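PDB 1GYH: arabinan endo-1,5-alpha-l-arabinosidase A from Cellvibrio cellulosa, which breaks down plant cell-wall arabinan, cleaving alpha-1,5-arabinofuranosyl bonds of the linear polymer to release almost exclusively arabinotriose. Local coordinates for residues A[2-7]-A[311-316]; A[119-124]-A[180-185]. All blocks are in the same frame, centred on the assembly; numbering follows the deposited sequence.

The two contacts sit on opposite sides of the five-bladed beta-propeller, their nearest atoms about 25 Å apart, and interaction 2 is nested within the long loop of chain that interaction 1 closes. Interaction 1 brings the two ends of the chain together where the first and last blade sheets meet. It is partly buried, with CA-H...O contacts and a valine methyl packed on a serine. Interaction 2 is a smaller surface contact between two inter-blade connections, one leading from strand 110-118 to strand 131-134, the other from strand 169-173 to strand 191-199. Waters bridge both, but interaction 1 adds two direct bonds from backbone N-H groups, whereas interaction 2 has a single, tentative one between side chains.

Interaction 1 (A[2-7]-A[311-316]); sequences AKQVDV and SYISQR
Gln4 and Val5 cross over residues 314-316, and the carbonyl oxygen of Ser314 faces Gln4 CA. Gln4 CA points its hydrogen at Ser314 O, 3.3 Å away, and the side chain follows the same course: with CG beside the backbone N (chi1 -67°) and the chain extended beyond it, CG rests 3.5 Å from Ser314 O and the far end passes obliquely over Ile313, whose CG2 lies 4.0 Å from Gln4 CG. The amide oxygen OE1 then reaches Lys290 and a water that also takes the N-H of Ser314.

Val5 meets Ser314 twice. Its backbone N donates to Ser314 OG at 2.8 Å, and its CG1 methyl packs 3.6 Å from Ser314 CB. The hydroxyl can meet that N-H because OG is set between the backbone N and carbonyl carbon of its own residue (chi1 65°).

Arg316 takes part mainly through its backbone and the root of its side chain. Arg316 N donates to Lys3 O at 2.9 Å, while CB lies 3.8 Å from that same oxygen. The rest of the side chain bends at chi2 and leads away; NH1 makes a weak bond to a water that donates to OD1 of Asp6, a residue that probably binds substrate.

Around this crossing, strand 315-316 runs parallel to strand 38-44 as an edge strand of the first blade's sheet, through backbone bonds from Gln315 to Trp39 and to Val37 just before that strand. Segment 2-7 bonds instead to Leu289 on strand 286-296 of the last blade, with Val5 also touching Trp39, so the two chain ends join at the seam between first and last blades.

Interaction 2 (A[119-124]-A[180-185]); sequences VPQRDL and LMDDSQ
The amide of Gln121 packs on the CB methylene of Asp183, with OE1 3.8 Å from Asp183 CB; the two side chains cross obliquely, though the amide and carboxylate planes are 19° apart. At the other corner of the amide, NE2 donates to Ser184 OG at 3.2 Å, with the hydroxyl tilted 18° from the amide plane; Ser184 has a second conformer, so this bond is tentative. The side chains of Gln121 and Asp182 cross at about a right angle. Within segment 119-124, the guanidinium of Arg122 carries Val119 CG2 over the centre of one face, 3.6 Å above it, and is gripped at its edge by Asp123, whose OD2 also accepts from Val119 N.

Both loops turn tightly here. Asp182 to Gln185 form a type I beta turn, with an Asx turn in which Asp182 OD1 accepts from Ser184 N, and Val119 O takes the N-H groups of both Arg122 and Asp123. These are connections between neighbouring propeller blades, and Pro120 lies close to Lys87, a probable substrate-binding residue.

Two waters stitch the loops together. One accepts from Gln121 N at 2.9 Å and donates to Asp123 O and Asp183 O, the latter also bonded to Trp148; the other links Gln121 OE1 to Asp183 N. Leu124 CD1 comes within 3.9 Å of Asp183 OD1.

Interaction 1 (A[2-7]-A[311-316])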
ATOM      1  N   ALA A   2      24.797   8.001   1.222  1.00 23.91           N
ATOM      2  CA  ALA A   2      25.154   9.068   2.191  1.00 23.03           C
ATOM      3  C   ALA A   2      23.957   9.643   2.955  1.00 20.87           C
ATOM      4  O   ALA A   2      24.097   9.813   4.149  1.00 19.84           O
ATOM      5  CB  ALA A   2      25.850  10.095   1.625  1.00 23.29           C
ATOM      6  N   LYS A   3      22.831   9.943   2.267  1.00 18.54           N
ATOM      7  CA  LYS A   3      21.531  10.275   2.913  1.00 17.35           C
ATOM      8  C   LYS A   3      20.586   9.070   2.906  1.00 15.62           C
ATOM      9  O   LYS A   3      20.703   8.250   2.025  1.00 13.23           O
ATOM     10  CB  LYS A   3      20.810  11.399   2.135  1.00 17.98           C
ATOM     11  CG  LYS A   3      21.277  12.787   2.494  1.00 21.64           C
ATOM     12  CD  LYS A   3      20.399  13.843   1.750  1.00 27.88           C
ATOM     13  CE  LYS A   3      21.221  14.968   1.135  1.00 30.38           C
ATOM     14  NZ  LYS A   3      20.447  16.259   0.996  1.00 32.06           N
ATOM     15  N   GLN A   4      19.622   8.999   3.832  1.00 14.79           N
ATOM     16  CA  GLN A   4      18.587   7.952   3.772  1.00 14.60           C
ATOM     17  C   GLN A   4      17.675   8.157   2.571  1.00 15.99           C
ATOM     18  O   GLN A   4      17.484   9.317   2.099  1.00 16.24           O
ATOM     19  CB  GLN A   4      17.758   7.915   5.063  1.00 15.39           C
ATOM     20  CG  GLN A   4      18.576   7.470   6.231  1.00 14.13           C
ATOM     21  CD  GLN A   4      17.818   7.285   7.524  1.00 16.11           C
ATOM     22  OE1 GLN A   4      16.709   6.670   7.591  1.00 12.61           O
ATOM     23  NE2 GLN A   4      18.440   7.770   8.591  1.00 19.41           N
ATOM     24  N   VAL A   5      17.124   7.068   2.044  1.00 14.94           N
ATOM     25  CA  VAL A   5      16.187   7.211   0.969  1.00 16.62           C
ATOM     26  C   VAL A   5      14.779   7.648   1.401  1.00 15.72           C
ATOM     27  O   VAL A   5      14.144   7.091   2.323  1.00 15.74           O
ATOM     28  CB  VAL A   5      16.263   6.113  -0.157  1.00 18.01           C
ATOM     29  CG1 VAL A   5      17.227   4.982   0.074  1.00 18.67           C
ATOM     30  CG2 VAL A   5      14.968   5.704  -0.665  1.00 19.89           C
ATOM     31  N   ASP A   6      14.310   8.708   0.750  1.00 16.24           N
ATOM     32  CA  ASP A   6      12.953   9.221   1.003  1.00 16.44           C
ATOM     33  C   ASP A   6      11.930   8.621   0.061  1.00 16.28           C
ATOM     34  O   ASP A   6      12.051   8.717  -1.180  1.00 17.00           O
ATOM     35  CB  ASP A   6      12.903  10.762   0.971  1.00 17.85           C
ATOM     36  CG  ASP A   6      13.341  11.344  -0.362  1.00 20.12           C
ATOM     37  OD1 ASP A   6      14.482  11.110  -0.784  1.00 21.04           O
ATOM     38  OD2 ASP A   6      12.598  12.055  -1.062  1.00 24.89           O
ATOM     39  N   VAL A   7      10.947   7.959   0.675  1.00 15.50           N
ATOM     40  CA  VAL A   7       9.833   7.282   0.010  1.00 15.21           C
ATOM     41  C   VAL A   7       8.543   7.524   0.766  1.00 13.67           C
ATOM     42  O   VAL A   7       8.547   7.874   1.956  1.00 13.51           O
ATOM     43  CB  VAL A   7      10.058   5.726  -0.089  1.00 16.11           C
ATOM     44  CG1 VAL A   7      11.349   5.441  -0.746  1.00 17.79           C
ATOM     45  CG2 VAL A   7       9.964   5.013   1.313  1.00 17.97           C
ATOM     46  N   SER A 311      17.844   1.775  13.716  1.00 12.59           N
ATOM     47  CA  SER A 311      18.988   0.974  13.261  1.00 12.19           C
ATOM     48  C   SER A 311      18.911   0.533  11.813  1.00 11.91           C
ATOM     49  O   SER A 311      19.954   0.154  11.239  1.00 12.16           O
ATOM     50  CB  SER A 311      19.199  -0.248  14.169  1.00 11.88           C
ATOM     51  OG  SER A 311      18.059  -1.082  14.211  1.00 12.04           O
ATOM     52  N   TYR A 312      17.723   0.572  11.211  1.00 11.74           N
ATOM     53  CA  TYR A 312      17.618   0.391   9.748  1.00 12.10           C
ATOM     54  C   TYR A 312      17.863   1.763   9.094  1.00 12.50           C
ATOM     55  O   TYR A 312      17.083   2.714   9.288  1.00 12.47           O
ATOM     56  CB  TYR A 312      16.322  -0.197   9.250  1.00 12.00           C
ATOM     57  CG  TYR A 312      16.282  -0.206   7.748  1.00 14.20           C
ATOM     58  CD1 TYR A 312      16.802  -1.283   7.028  1.00 13.62           C
ATOM     59  CD2 TYR A 312      15.804   0.903   7.023  1.00 12.88           C
ATOM     60  CE1 TYR A 312      16.807  -1.286   5.641  1.00 15.05           C
ATOM     61  CE2 TYR A 312      15.816   0.899   5.628  1.00 14.59           C
ATOM     62  CZ  TYR A 312      16.322  -0.185   4.943  1.00 13.41           C
ATOM     63  OH  TYR A 312      16.367  -0.187   3.563  1.00 12.36           O
ATOM     64  N   ILE A 313      18.970   1.855   8.386  1.00 11.75           N
ATOM     65  CA  ILE A 313      19.466   3.106   7.749  1.00 12.56           C
ATOM     66  C   ILE A 313      19.771   2.874   6.253  1.00 11.47           C
ATOM     67  O   ILE A 313      20.866   2.470   5.877  1.00 10.89           O
ATOM     68  CB  ILE A 313      20.698   3.665   8.491  1.00 12.01           C
ATOM     69  CG1 ILE A 313      20.353   3.990   9.924  1.00 14.51           C
ATOM     70  CG2 ILE A 313      21.203   4.990   7.832  1.00 13.74           C
ATOM     71  CD1 ILE A 313      21.561   4.382  10.815  1.00 14.92           C
ATOM     72  N   SER A 314      18.779   3.142   5.405  1.00 12.02           N
ATOM     73  CA  SER A 314      18.944   3.079   3.970  1.00 12.39           C
ATOM     74  C   SER A 314      19.966   4.135   3.545  1.00 12.22           C
ATOM     75  O   SER A 314      20.229   5.090   4.296  1.00 12.80           O
ATOM     76  CB  SER A 314      17.615   3.270   3.207  1.00 12.62           C
ATOM     77  OG  SER A 314      17.051   4.581   3.395  1.00 13.35           O
ATOM     78  N   GLN A 315      20.546   3.913   2.371  1.00 12.62           N
ATOM     79  CA  GLN A 315      21.535   4.805   1.766  1.00 13.06           C
ATOM     80  C   GLN A 315      21.179   5.010   0.288  1.00 14.07           C
ATOM     81  O   GLN A 315      21.050   4.054  -0.487  1.00 12.33           O
ATOM     82  CB  GLN A 315      22.956   4.245   1.909  1.00 13.31           C
ATOM     83  CG  GLN A 315      23.489   4.035   3.362  1.00 14.25           C
ATOM     84  CD  GLN A 315      23.925   5.333   4.100  1.00 15.17           C
ATOM     85  OE1 GLN A 315      25.118   5.611   4.225  1.00 15.42           O
ATOM     86  NE2 GLN A 315      22.954   6.091   4.616  1.00 13.28           N
ATOM     87  N   ARG A 316      21.034   6.270  -0.111  1.00 14.77           N
ATOM     88  CA  ARG A 316      20.836   6.620  -1.520  1.00 15.24           C
ATOM     89  C   ARG A 316      22.159   6.755  -2.270  1.00 16.16           C
ATOM     90  O   ARG A 316      22.945   7.676  -2.026  1.00 14.47           O
ATOM     91  CB  ARG A 316      20.006   7.903  -1.647  1.00 15.68           C
ATOM     92  CG  ARG A 316      19.903   8.453  -3.061  1.00 16.55           C
ATOM     93  CD  ARG A 316      19.027   7.667  -3.959  1.00 20.12           C
ATOM     94  NE  ARG A 316      18.940   8.270  -5.294  1.00 22.77           N
ATOM     95  CZ  ARG A 316      18.101   9.252  -5.643  1.00 21.39           C
ATOM     96  NH1 ARG A 316      17.228   9.780  -4.780  1.00 20.21           N
ATOM     97  NH2 ARG A 316      18.143   9.694  -6.878  1.00 24.05           N
TER
HETATM   98  O   HOH W   1      23.490   8.427   6.427  1.00 30.35           O
HETATM   99  O   HOH W   2      22.911   9.984  -0.678  1.00 28.04           O
HETATM  100  O   HOH W   3      16.221   4.670   5.928  1.00 21.16           O
HETATM  101  O   HOH W   4      15.240   9.191  -2.473  1.00 47.69           O

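Interaction 2 (A[119-124]-A[180-185])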
ATOM      1  N   VAL A 119     -16.555   7.502  -8.015  1.00 12.64           N
ATOM      2  CA  VAL A 119     -17.321   8.647  -8.543  1.00 13.08           C
ATOM      3  C   VAL A 119     -18.087   9.340  -7.400  1.00 11.77           C
ATOM      4  O   VAL A 119     -18.900   8.733  -6.722  1.00 11.57           O
ATOM      5  CB  VAL A 119     -18.299   8.235  -9.641  1.00 13.40           C
ATOM      6  CG1 VAL A 119     -19.190   9.441 -10.086  1.00 15.91           C
ATOM      7  CG2 VAL A 119     -17.598   7.656 -10.843  1.00 13.41           C
ATOM      8  N   PRO A 120     -17.809  10.610  -7.148  1.00 11.86           N
ATOM      9  CA  PRO A 120     -18.503  11.330  -6.068  1.00 11.83           C
ATOM     10  C   PRO A 120     -20.026  11.231  -6.178  1.00 10.53           C
ATOM     11  O   PRO A 120     -20.562  11.356  -7.256  1.00 11.77           O
ATOM     12  CB  PRO A 120     -18.035  12.797  -6.258  1.00 11.98           C
ATOM     13  CG  PRO A 120     -16.716  12.673  -6.898  1.00 13.40           C
ATOM     14  CD  PRO A 120     -16.783  11.435  -7.816  1.00 11.73           C
ATOM     15  N   GLN A 121     -20.679  10.990  -5.059  1.00 10.88           N
ATOM     16  CA  GLN A 121     -22.130  10.864  -4.883  1.00 11.33           C
ATOM     17  C   GLN A 121     -22.673   9.505  -5.364  1.00 12.51           C
ATOM     18  O   GLN A 121     -23.812   9.183  -5.066  1.00 13.18           O
ATOM     19  CB  GLN A 121     -22.931  12.041  -5.542  1.00 11.78           C
ATOM     20  CG  GLN A 121     -22.431  13.458  -5.187  1.00 10.76           C
ATOM     21  CD  GLN A 121     -22.898  13.904  -3.829  1.00 11.89           C
ATOM     22  OE1 GLN A 121     -24.009  13.542  -3.393  1.00 13.97           O
ATOM     23  NE2 GLN A 121     -22.064  14.693  -3.134  1.00  9.31           N
ATOM     24  N   ARG A 122     -21.875   8.743  -6.116  1.00 12.88           N
ATOM     25  CA  ARG A 122     -22.224   7.383  -6.496  1.00 12.50           C
ATOM     26  C   ARG A 122     -21.622   6.403  -5.478  1.00 12.18           C
ATOM     27  O   ARG A 122     -22.348   5.557  -4.914  1.00 11.26           O
ATOM     28  CB  ARG A 122     -21.728   7.028  -7.890  1.00 12.73           C
ATOM     29  CG  ARG A 122     -22.236   5.611  -8.394  1.00 14.24           C
ATOM     30  CD  ARG A 122     -21.637   5.191  -9.755  1.00 15.65           C
ATOM     31  NE  ARG A 122     -20.245   4.747  -9.610  1.00 17.69           N
ATOM     32  CZ  ARG A 122     -19.386   4.487 -10.606  1.00 18.88           C
ATOM     33  NH1 ARG A 122     -19.763   4.598 -11.883  1.00 18.55           N
ATOM     34  NH2 ARG A 122     -18.146   4.065 -10.322  1.00 18.24           N
ATOM     35  N   ASP A 123     -20.325   6.543  -5.223  1.00 12.66           N
ATOM     36  CA  ASP A 123     -19.575   5.577  -4.367  1.00 12.97           C
ATOM     37  C   ASP A 123     -19.158   6.116  -3.005  1.00 13.62           C
ATOM     38  O   ASP A 123     -18.535   7.154  -2.919  1.00 14.72           O
ATOM     39  CB  ASP A 123     -18.331   5.082  -5.113  1.00 13.02           C
ATOM     40  CG  ASP A 123     -18.640   4.638  -6.511  1.00 12.39           C
ATOM     41  OD1 ASP A 123     -19.524   3.727  -6.720  1.00 12.73           O
ATOM     42  OD2 ASP A 123     -18.041   5.143  -7.481  1.00 15.40           O
ATOM     43  N   LEU A 124     -19.461   5.367  -1.943  1.00 14.34           N
ATOM     44  CA  LEU A 124     -19.005   5.679  -0.594  1.00 14.29           C
ATOM     45  C   LEU A 124     -17.651   4.992  -0.260  1.00 13.64           C
ATOM     46  O   LEU A 124     -17.454   4.409   0.801  1.00 12.84           O
ATOM     47  CB  LEU A 124     -20.111   5.386   0.404  1.00 14.81           C
ATOM     48  CG  LEU A 124     -20.247   6.440   1.500  1.00 17.73           C
ATOM     49  CD1 LEU A 124     -20.478   7.853   0.910  1.00 19.41           C
ATOM     50  CD2 LEU A 124     -21.393   6.116   2.419  1.00 21.36           C
ATOM     51  N   LEU A 180     -25.793  10.473   6.180  1.00  9.65           N
ATOM     52  CA  LEU A 180     -26.313  11.854   6.088  1.00  9.59           C
ATOM     53  C   LEU A 180     -25.211  12.887   5.870  1.00  9.94           C
ATOM     54  O   LEU A 180     -25.492  14.028   5.513  1.00 10.29           O
ATOM     55  CB  LEU A 180     -27.158  12.206   7.309  1.00  8.50           C
ATOM     56  CG  LEU A 180     -28.338  11.262   7.553  1.00  9.63           C
ATOM     57  CD1 LEU A 180     -29.171  11.779   8.724  1.00 12.39           C
ATOM     58  CD2 LEU A 180     -29.194  11.020   6.289  1.00  7.94           C
ATOM     59  N   MET A 181     -23.964  12.513   6.091  1.00 10.53           N
ATOM     60  CA  MET A 181     -22.807  13.357   5.761  1.00 11.04           C
ATOM     61  C   MET A 181     -22.790  13.567   4.242  1.00 11.58           C
ATOM     62  O   MET A 181     -23.189  12.669   3.478  1.00 10.87           O
ATOM     63  CB  MET A 181     -21.521  12.612   6.175  1.00 11.75           C
ATOM     64  CG  MET A 181     -20.220  13.381   6.017  1.00 12.69           C
ATOM     65  SD  MET A 181     -18.673  12.553   6.547  1.00 14.61           S
ATOM     66  CE  MET A 181     -19.086  11.923   8.214  1.00 16.56           C
ATOM     67  N   ASP A 182     -22.316  14.710   3.773  1.00 10.83           N
ATOM     68  CA  ASP A 182     -22.184  14.876   2.338  1.00 11.13           C
ATOM     69  C   ASP A 182     -21.260  13.835   1.736  1.00 11.17           C
ATOM     70  O   ASP A 182     -20.134  13.662   2.193  1.00 10.13           O
ATOM     71  CB  ASP A 182     -21.675  16.267   1.947  1.00 11.92           C
ATOM     72  CG  ASP A 182     -21.772  16.491   0.454  1.00 14.86           C
ATOM     73  OD1 ASP A 182     -20.841  16.177  -0.268  1.00 17.01           O
ATOM     74  OD2 ASP A 182     -22.792  16.908  -0.101  1.00 22.61           O
ATOM     75  N   ASP A 183     -21.717  13.199   0.648  1.00 12.19           N
ATOM     76  CA  ASP A 183     -21.002  12.086   0.021  1.00 13.14           C
ATOM     77  C   ASP A 183     -19.615  12.468  -0.517  1.00 13.16           C
ATOM     78  O   ASP A 183     -18.719  11.609  -0.660  1.00 12.84           O
ATOM     79  CB  ASP A 183     -21.816  11.486  -1.118  1.00 14.10           C
ATOM     80  CG  ASP A 183     -22.963  10.578  -0.633  1.00 17.84           C
ATOM     81  OD1 ASP A 183     -23.323  10.567   0.548  1.00 25.77           O
ATOM     82  OD2 ASP A 183     -23.567   9.796  -1.384  1.00 26.02           O
ATOM     83  N   SER A 184     -19.413  13.746  -0.798  1.00 12.37           N
ATOM     84  CA  SER A 184     -18.140  14.212  -1.349  1.00 12.35           C
ATOM     85  C   SER A 184     -16.993  14.448  -0.326  1.00 11.82           C
ATOM     86  O   SER A 184     -15.816  14.675  -0.714  1.00 12.19           O
ATOM     87  CB  SER A 184     -18.429  15.509  -2.104  1.00 12.84           C
ATOM     88  OG  SER A 184     -18.880  14.990  -3.360  0.50 10.12           O
ATOM     89  N   GLN A 185     -17.349  14.436   0.960  1.00 11.51           N
ATOM     90  CA  GLN A 185     -16.423  14.699   2.060  1.00 11.41           C
ATOM     91  C   GLN A 185     -15.812  13.393   2.592  1.00 11.74           C
ATOM     92  O   GLN A 185     -16.527  12.386   2.739  1.00 12.65           O
ATOM     93  CB  GLN A 185     -17.183  15.351   3.194  1.00 11.78           C
ATOM     94  CG  GLN A 185     -17.768  16.683   2.823  1.00 14.63           C
ATOM     95  CD  GLN A 185     -16.686  17.670   2.483  1.00 18.03           C
ATOM     96  OE1 GLN A 185     -16.626  18.151   1.362  1.00 21.63           O
ATOM     97  NE2 GLN A 185     -15.782  17.920   3.435  1.00 19.92           N
TER
HETATM   98  O   HOH W   5     -19.081   9.840  -2.883  1.00 25.05           O
HETATM   99  O   HOH W   6     -24.441  13.883  -0.411  1.00 34.40           O